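Side-chain contacts in 2-hydroxyhepta-2,4-diene-1, 7-dioateisomerase (Mycobacterium abscessus, PDB 3R6O), which is probably a magnesium-binding isomerase of the fumarylacetoacetate hydrolase family, named for acting on 2-hydroxyhepta-2,4-diene-1,7-dioate: residues Y184-D189 with G312-P317; P149-A154 with K214-F219. All blocks are in the same frame, centred on the assembly; numbering follows the deposited sequence.

Contact 1: residues Y184-D189 with G312-P317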
ATOM      1  N   TYR A 184      -9.165  -1.719 -17.337  1.00 23.61           N
ATOM      2  CA  TYR A 184      -8.085  -2.694 -17.362  1.00 22.82           C
ATOM      3  C   TYR A 184      -6.796  -2.068 -17.887  1.00 22.75           C
ATOM      4  O   TYR A 184      -6.825  -1.163 -18.732  1.00 23.59           O
ATOM      5  CB  TYR A 184      -8.417  -3.854 -18.292  1.00 23.26           C
ATOM      6  CG  TYR A 184      -9.754  -4.540 -18.184  1.00 23.75           C
ATOM      7  CD1 TYR A 184      -9.881  -5.753 -17.519  1.00 23.32           C
ATOM      8  CD2 TYR A 184     -10.857  -4.037 -18.835  1.00 24.85           C
ATOM      9  CE1 TYR A 184     -11.094  -6.417 -17.463  1.00 23.95           C
ATOM     10  CE2 TYR A 184     -12.078  -4.694 -18.804  1.00 25.48           C
ATOM     11  CZ  TYR A 184     -12.196  -5.890 -18.117  1.00 25.02           C
ATOM     12  OH  TYR A 184     -13.412  -6.535 -18.104  1.00 25.80           O
ATOM     13  N   MET A 185      -5.654  -2.566 -17.423  1.00 21.92           N
ATOM     14  CA  MET A 185      -4.335  -2.092 -17.899  1.00 21.89           C
ATOM     15  C   MET A 185      -3.391  -3.278 -17.990  1.00 21.34           C
ATOM     16  O   MET A 185      -3.492  -4.226 -17.183  1.00 20.76           O
ATOM     17  CB  MET A 185      -3.649  -1.173 -16.892  1.00 21.49           C
ATOM     18  CG  MET A 185      -4.413  -0.033 -16.416  1.00 22.96           C
ATOM     19  SD  MET A 185      -3.237   1.047 -15.635  1.00 22.62           S
ATOM     20  CE  MET A 185      -3.023   0.316 -14.019  1.00 20.75           C
ATOM     21  N   LEU A 186      -2.450  -3.198 -18.924  1.00 21.65           N
ATOM     22  CA  LEU A 186      -1.347  -4.153 -18.954  1.00 21.23           C
ATOM     23  C   LEU A 186      -0.431  -3.791 -17.788  1.00 20.52           C
ATOM     24  O   LEU A 186      -0.326  -2.622 -17.408  1.00 20.60           O
ATOM     25  CB  LEU A 186      -0.613  -4.053 -20.300  1.00 21.92           C
ATOM     26  CG  LEU A 186       0.248  -5.213 -20.793  1.00 21.91           C
ATOM     27  CD1 LEU A 186      -0.526  -6.509 -20.722  1.00 21.91           C
ATOM     28  CD2 LEU A 186       0.765  -4.918 -22.257  1.00 22.87           C
ATOM     29  N   ALA A 187       0.194  -4.785 -17.170  1.00 19.97           N
ATOM     30  CA  ALA A 187       1.085  -4.525 -16.067  1.00 19.45           C
ATOM     31  C   ALA A 187       2.213  -5.560 -16.005  1.00 19.27           C
ATOM     32  O   ALA A 187       2.148  -6.590 -16.679  1.00 19.50           O
ATOM     33  CB  ALA A 187       0.321  -4.461 -14.723  1.00 19.03           C
ATOM     34  N   ASN A 188       3.227  -5.275 -15.194  1.00 19.01           N
ATOM     35  CA  ASN A 188       4.264  -6.315 -14.833  1.00 18.89           C
ATOM     36  C   ASN A 188       4.523  -6.369 -13.326  1.00 18.53           C
ATOM     37  O   ASN A 188       4.774  -5.340 -12.707  1.00 18.48           O
ATOM     38  CB  ASN A 188       5.556  -6.038 -15.580  1.00 19.25           C
ATOM     39  CG  ASN A 188       6.399  -7.318 -15.781  1.00 19.43           C
ATOM     40  OD1 ASN A 188       6.901  -7.884 -14.828  1.00 19.27           O
ATOM     41  ND2 ASN A 188       6.471  -7.798 -17.017  1.00 19.89           N
ATOM     42  N   ASP A 189       4.431  -7.548 -12.697  1.00 18.45           N
ATOM     43  CA  ASP A 189       4.821  -7.658 -11.299  1.00 18.31           C
ATOM     44  C   ASP A 189       6.312  -8.043 -11.248  1.00 18.58           C
ATOM     45  O   ASP A 189       6.645  -9.204 -11.075  1.00 18.82           O
ATOM     46  CB  ASP A 189       3.951  -8.704 -10.575  1.00 18.30           C
ATOM     47  CG  ASP A 189       4.254  -8.793  -9.114  1.00 18.30           C
ATOM     48  OD1 ASP A 189       5.086  -7.993  -8.628  1.00 18.30           O
ATOM     49  OD2 ASP A 189       3.702  -9.661  -8.417  1.00 18.46           O
ATOM     50  N   GLY A 312      -2.585  -2.575 -25.605  1.00 25.99           N
ATOM     51  CA  GLY A 312      -1.426  -1.848 -26.124  1.00 26.07           C
ATOM     52  C   GLY A 312      -0.122  -2.563 -25.822  1.00 25.34           C
ATOM     53  O   GLY A 312      -0.109  -3.765 -25.613  1.00 24.98           O
ATOM     54  N   LYS A 313       0.984  -1.839 -25.867  1.00 25.25           N
ATOM     55  CA  LYS A 313       2.303  -2.465 -25.799  1.00 24.76           C
ATOM     56  C   LYS A 313       3.220  -1.707 -24.863  1.00 24.29           C
ATOM     57  O   LYS A 313       3.108  -0.489 -24.691  1.00 24.56           O
ATOM     58  CB  LYS A 313       2.936  -2.567 -27.207  1.00 25.36           C
ATOM     59  N   MET A 314       4.125  -2.444 -24.250  1.00 23.66           N
ATOM     60  CA  MET A 314       5.140  -1.877 -23.424  1.00 23.28           C
ATOM     61  C   MET A 314       6.470  -2.173 -24.069  1.00 23.38           C
ATOM     62  O   MET A 314       6.641  -3.208 -24.736  1.00 23.45           O
ATOM     63  CB  MET A 314       5.138  -2.538 -22.042  1.00 22.54           C
ATOM     64  CG  MET A 314       3.933  -2.300 -21.197  1.00 22.38           C
ATOM     65  SD  MET A 314       4.238  -3.112 -19.586  1.00 22.53           S
ATOM     66  CE  MET A 314       2.944  -2.364 -18.618  1.00 25.09           C
ATOM     67  N   ARG A 315       7.413  -1.280 -23.844  1.00 23.44           N
ATOM     68  CA  ARG A 315       8.836  -1.509 -24.170  1.00 23.48           C
ATOM     69  C   ARG A 315       9.691  -0.968 -23.039  1.00 23.15           C
ATOM     70  O   ARG A 315       9.888   0.272 -22.908  1.00 23.47           O
ATOM     71  CB  ARG A 315       9.202  -0.812 -25.467  1.00 24.26           C
ATOM     72  CG  ARG A 315      10.628  -1.043 -25.836  1.00 25.72           C
ATOM     73  CD  ARG A 315      10.930  -0.568 -27.245  1.00 29.71           C
ATOM     74  NE  ARG A 315      12.307  -0.899 -27.592  1.00 31.58           N
ATOM     75  CZ  ARG A 315      13.378  -0.264 -27.107  1.00 34.19           C
ATOM     76  NH1 ARG A 315      13.238   0.739 -26.262  1.00 35.46           N
ATOM     77  NH2 ARG A 315      14.603  -0.645 -27.463  1.00 34.53           N
ATOM     78  N   LEU A 316      10.239  -1.885 -22.252  1.00 22.62           N
ATOM     79  CA  LEU A 316      10.912  -1.546 -21.037  1.00 22.30           C
ATOM     80  C   LEU A 316      12.390  -1.958 -21.090  1.00 22.36           C
ATOM     81  O   LEU A 316      12.715  -3.168 -21.035  1.00 22.13           O
ATOM     82  CB  LEU A 316      10.226  -2.252 -19.875  1.00 21.70           C
ATOM     83  CG  LEU A 316       8.709  -2.288 -19.750  1.00 21.59           C
ATOM     84  CD1 LEU A 316       8.327  -3.221 -18.566  1.00 21.04           C
ATOM     85  CD2 LEU A 316       8.127  -0.871 -19.573  1.00 21.86           C
ATOM     86  N   PRO A 317      13.289  -0.969 -21.234  1.00 22.76           N
ATOM     87  CA  PRO A 317      14.718  -1.298 -21.198  1.00 22.89           C
ATOM     88  C   PRO A 317      15.164  -1.614 -19.771  1.00 22.47           C
ATOM     89  O   PRO A 317      14.646  -1.002 -18.846  1.00 22.26           O
ATOM     90  CB  PRO A 317      15.390  -0.056 -21.760  1.00 23.54           C
ATOM     91  CG  PRO A 317      14.408   1.073 -21.550  1.00 23.66           C
ATOM     92  CD  PRO A 317      13.026   0.466 -21.458  1.00 23.22           C
TER
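Leu186 and Met314 meet in the core between two facing beta-sheets, the first on strand 181-192 of the large mixed sheet, the second on strand 312-320 of the smaller one. The two short strand segments run roughly the same way, 24° apart, with axes 8.3 Å from each other at closest approach. That spacing is bridged by side chains. Leu186 carries its CG anti to the backbone N (chi1 -159°), and its CD2 branch lies alongside the base of the methionine, 4.2 Å from Met314 CG. The same methyl also rests against the backbone at the start of the opposing strand, 3.7 Å from Gly312 O. Face-to-face sheets of this kind form the beta-sandwich roll expected of the catalytic domain in the fumarylacetoacetate hydrolase family; here Ala306 of strand 303-308 touches both Leu186 and Met314. Beyond CG, Met314 is extended (chi3 166°) and reaches across to the large sheet end-on. Across this contact its terminal CE meets backbone atoms, 3.5 Å from Leu186 O and 3.8 Å from Ala187 CA. Ala187 turns its CB from the methionine to the other face of its strand, where it touches Leu281 of strand 279-281.

Contact 2: residues P149-A154 with K214-F219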
ATOM      1  N   PRO A 149      18.046  -3.301  -8.796  1.00 22.26           N
ATOM      2  CA  PRO A 149      18.814  -2.692  -7.745  1.00 22.62           C
ATOM      3  C   PRO A 149      20.151  -3.384  -7.553  1.00 23.28           C
ATOM      4  O   PRO A 149      20.299  -4.548  -7.934  1.00 23.42           O
ATOM      5  CB  PRO A 149      17.925  -2.870  -6.514  1.00 22.31           C
ATOM      6  CG  PRO A 149      17.068  -4.044  -6.824  1.00 21.97           C
ATOM      7  CD  PRO A 149      16.898  -4.074  -8.280  1.00 21.84           C
ATOM      8  N   ARG A 150      21.102  -2.641  -6.979  1.00 26.94           N
ATOM      9  CA  ARG A 150      22.397  -3.137  -6.535  1.00 29.69           C
ATOM     10  C   ARG A 150      22.288  -4.433  -5.741  1.00 30.11           C
ATOM     11  O   ARG A 150      23.135  -5.288  -5.857  1.00 31.20           O
ATOM     12  CB  ARG A 150      23.111  -2.104  -5.620  1.00 31.56           C
ATOM     13  CG  ARG A 150      22.819  -0.678  -5.956  1.00 35.05           C
ATOM     14  CD  ARG A 150      23.901   0.277  -5.474  1.00 40.21           C
ATOM     15  NE  ARG A 150      23.720   0.500  -4.047  1.00 46.55           N
ATOM     16  CZ  ARG A 150      22.791   1.292  -3.511  1.00 49.68           C
ATOM     17  NH1 ARG A 150      21.944   1.977  -4.281  1.00 49.52           N
ATOM     18  NH2 ARG A 150      22.706   1.400  -2.189  1.00 51.96           N
ATOM     19  N   THR A 151      21.239  -4.568  -4.940  1.00 30.57           N
ATOM     20  CA  THR A 151      21.069  -5.736  -4.059  1.00 31.52           C
ATOM     21  C   THR A 151      20.440  -7.014  -4.710  1.00 30.40           C
ATOM     22  O   THR A 151      20.079  -7.952  -3.989  1.00 31.14           O
ATOM     23  CB  THR A 151      20.236  -5.340  -2.838  1.00 31.64           C
ATOM     24  OG1 THR A 151      18.985  -4.795  -3.271  1.00 34.97           O
ATOM     25  CG2 THR A 151      20.946  -4.273  -2.024  1.00 35.12           C
ATOM     26  N   SER A 152      20.277  -7.059  -6.037  1.00 27.93           N
ATOM     27  CA  SER A 152      19.632  -8.202  -6.662  1.00 26.70           C
ATOM     28  C   SER A 152      20.363  -8.673  -7.892  1.00 27.02           C
ATOM     29  O   SER A 152      20.738  -7.884  -8.767  1.00 26.91           O
ATOM     30  CB  SER A 152      18.167  -7.911  -7.031  1.00 25.24           C
ATOM     31  OG  SER A 152      17.602  -9.044  -7.681  1.00 23.84           O
ATOM     32  N   HIS A 153      20.531  -9.985  -7.948  1.00 27.01           N
ATOM     33  CA  HIS A 153      21.107 -10.683  -9.090  1.00 27.48           C
ATOM     34  C   HIS A 153      20.087 -11.701  -9.642  1.00 26.00           C
ATOM     35  O   HIS A 153      20.447 -12.639 -10.343  1.00 26.55           O
ATOM     36  CB  HIS A 153      22.365 -11.420  -8.624  1.00 29.59           C
ATOM     37  CG  HIS A 153      23.518 -10.518  -8.293  1.00 34.83           C
ATOM     38  ND1 HIS A 153      23.559  -9.746  -7.151  1.00 40.82           N
ATOM     39  CD2 HIS A 153      24.700 -10.321  -8.924  1.00 38.91           C
ATOM     40  CE1 HIS A 153      24.700  -9.076  -7.113  1.00 41.95           C
ATOM     41  NE2 HIS A 153      25.416  -9.417  -8.171  1.00 44.07           N
ATOM     42  N   ALA A 154      18.804 -11.495  -9.343  1.00 25.04           N
ATOM     43  CA  ALA A 154      17.769 -12.429  -9.789  1.00 24.63           C
ATOM     44  C   ALA A 154      16.472 -11.691  -9.997  1.00 23.50           C
ATOM     45  O   ALA A 154      15.491 -11.969  -9.327  1.00 23.11           O
ATOM     46  CB  ALA A 154      17.591 -13.561  -8.776  1.00 25.20           C
ATOM     47  N   LYS A 214       9.168  -7.039  -4.220  1.00 19.18           N
ATOM     48  CA  LYS A 214       8.247  -6.570  -5.217  1.00 18.98           C
ATOM     49  C   LYS A 214       8.096  -5.060  -5.220  1.00 18.96           C
ATOM     50  O   LYS A 214       7.278  -4.530  -5.983  1.00 18.89           O
ATOM     51  CB  LYS A 214       6.900  -7.225  -4.974  1.00 18.87           C
ATOM     52  CG  LYS A 214       6.821  -8.674  -5.445  1.00 18.98           C
ATOM     53  CD  LYS A 214       5.483  -9.314  -5.121  1.00 18.97           C
ATOM     54  CE  LYS A 214       5.434 -10.804  -5.517  1.00 19.21           C
ATOM     55  NZ  LYS A 214       5.681 -10.998  -6.986  1.00 19.25           N
ATOM     56  N   GLY A 215       8.790  -4.382  -4.319  1.00 19.11           N
ATOM     57  CA  GLY A 215       8.441  -2.989  -3.991  1.00 19.17           C
ATOM     58  C   GLY A 215       9.350  -1.843  -4.447  1.00 19.43           C
ATOM     59  O   GLY A 215       9.059  -0.660  -4.160  1.00 19.59           O
ATOM     60  N   TYR A 216      10.455  -2.158  -5.091  1.00 19.56           N
ATOM     61  CA  TYR A 216      11.421  -1.118  -5.500  1.00 19.91           C
ATOM     62  C   TYR A 216      10.801  -0.183  -6.560  1.00 19.97           C
ATOM     63  O   TYR A 216       9.958  -0.652  -7.327  1.00 19.75           O
ATOM     64  CB  TYR A 216      12.607  -1.772  -6.139  1.00 20.06           C
ATOM     65  CG  TYR A 216      13.615  -2.427  -5.204  1.00 20.26           C
ATOM     66  CD1 TYR A 216      14.745  -1.732  -4.803  1.00 20.72           C
ATOM     67  CD2 TYR A 216      13.455  -3.730  -4.761  1.00 20.12           C
ATOM     68  CE1 TYR A 216      15.712  -2.319  -4.028  1.00 21.02           C
ATOM     69  CE2 TYR A 216      14.459  -4.340  -3.948  1.00 20.44           C
ATOM     70  CZ  TYR A 216      15.556  -3.609  -3.602  1.00 20.88           C
ATOM     71  OH  TYR A 216      16.562  -4.121  -2.823  1.00 25.61           O
ATOM     72  N   PRO A 217      11.310   1.059  -6.697  1.00 20.37           N
ATOM     73  CA  PRO A 217      10.910   1.861  -7.856  1.00 20.57           C
ATOM     74  C   PRO A 217      11.135   1.124  -9.170  1.00 20.48           C
ATOM     75  O   PRO A 217      12.130   0.424  -9.315  1.00 20.49           O
ATOM     76  CB  PRO A 217      11.841   3.067  -7.786  1.00 21.13           C
ATOM     77  CG  PRO A 217      12.188   3.188  -6.301  1.00 21.20           C
ATOM     78  CD  PRO A 217      12.364   1.741  -5.917  1.00 20.78           C
ATOM     79  N   THR A 218      10.218   1.324 -10.105  1.00 20.48           N
ATOM     80  CA  THR A 218      10.205   0.716 -11.443  1.00 20.47           C
ATOM     81  C   THR A 218       9.670  -0.714 -11.481  1.00 20.06           C
ATOM     82  O   THR A 218       9.530  -1.269 -12.586  1.00 20.09           O
ATOM     83  CB  THR A 218      11.547   0.787 -12.210  1.00 20.80           C
ATOM     84  OG1 THR A 218      12.465  -0.238 -11.789  1.00 20.64           O
ATOM     85  CG2 THR A 218      12.210   2.141 -12.103  1.00 21.32           C
ATOM     86  N   PHE A 219       9.392  -1.312 -10.308  1.00 19.75           N
ATOM     87  CA  PHE A 219       8.926  -2.703 -10.249  1.00 19.46           C
ATOM     88  C   PHE A 219       7.434  -2.937 -10.600  1.00 19.35           C
ATOM     89  O   PHE A 219       6.984  -4.086 -10.633  1.00 19.20           O
ATOM     90  CB  PHE A 219       9.250  -3.336  -8.883  1.00 19.30           C
ATOM     91  CG  PHE A 219      10.671  -3.798  -8.722  1.00 19.45           C
ATOM     92  CD1 PHE A 219      11.711  -3.237  -9.439  1.00 19.74           C
ATOM     93  CD2 PHE A 219      10.962  -4.806  -7.816  1.00 19.40           C
ATOM     94  CE1 PHE A 219      13.018  -3.698  -9.271  1.00 19.95           C
ATOM     95  CE2 PHE A 219      12.262  -5.254  -7.629  1.00 19.65           C
ATOM     96  CZ  PHE A 219      13.284  -4.696  -8.342  1.00 19.91           C
TER
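Tyr216 OH donates a short but weak hydrogen bond to Thr151 OG1, 2.6 Å away. Thr151 holds that oxygen between its backbone N and carbonyl carbon (chi1 56°), on the side that looks toward the phenol. Most of the contact is apolar and centres on Pro149. The side chains of Pro149 and Tyr216 cross at about a right angle, with Pro149 CG over one face of the tyrosine ring in a CH-pi contact, 3.6 Å from the centroid and 15° off the ring normal. Pro149 CB packs closely on the same ring, 3.4 Å from Tyr216 CE1. Pro149 CD meets Phe219 at the ring edge, near its plane, 3.7 Å from Phe219 CZ. Tyr216 CB in turn covers the centre of one Phe219 face, so the two aromatic residues offer the proline a joint surface. Arg171 of the second subunit also packs on Pro149, and Thr271 of that subunit on Tyr216. Ser152 OG accepts from Ala154 N (3.2 Å), an ST turn, and is bonded to Asp194 as well. Each segment contains a tight turn: a type I beta turn runs from Pro149 to Ser152, and a type II beta turn with Pro217 in its second position runs from Tyr216 to Phe219, closed by Phe219 N to Tyr216 O at 3.1 Å.

Contact 1 lies in the core and contact 2 near the second subunit, their centres about 17 Å apart, yet a salt bridge ties them directly: Asp189 OD2 to Lys214 NZ, 2.8 Å. Asp189 binds magnesium together with Glu160, so the end of 184-189 and the start of 214-219 meet at the metal site. Lys134 pairs with the other carboxylate oxygen of Asp189, which probably helps fix its orientation. Within contact 1 the side chain of Ala187 is about 5 Å from that of Glu160; in contact 2 the Phe219 side chain comes about 6 Å from that of Asp189 and packs on Ile190 and Ala192, farther along the strand that carries 184-189.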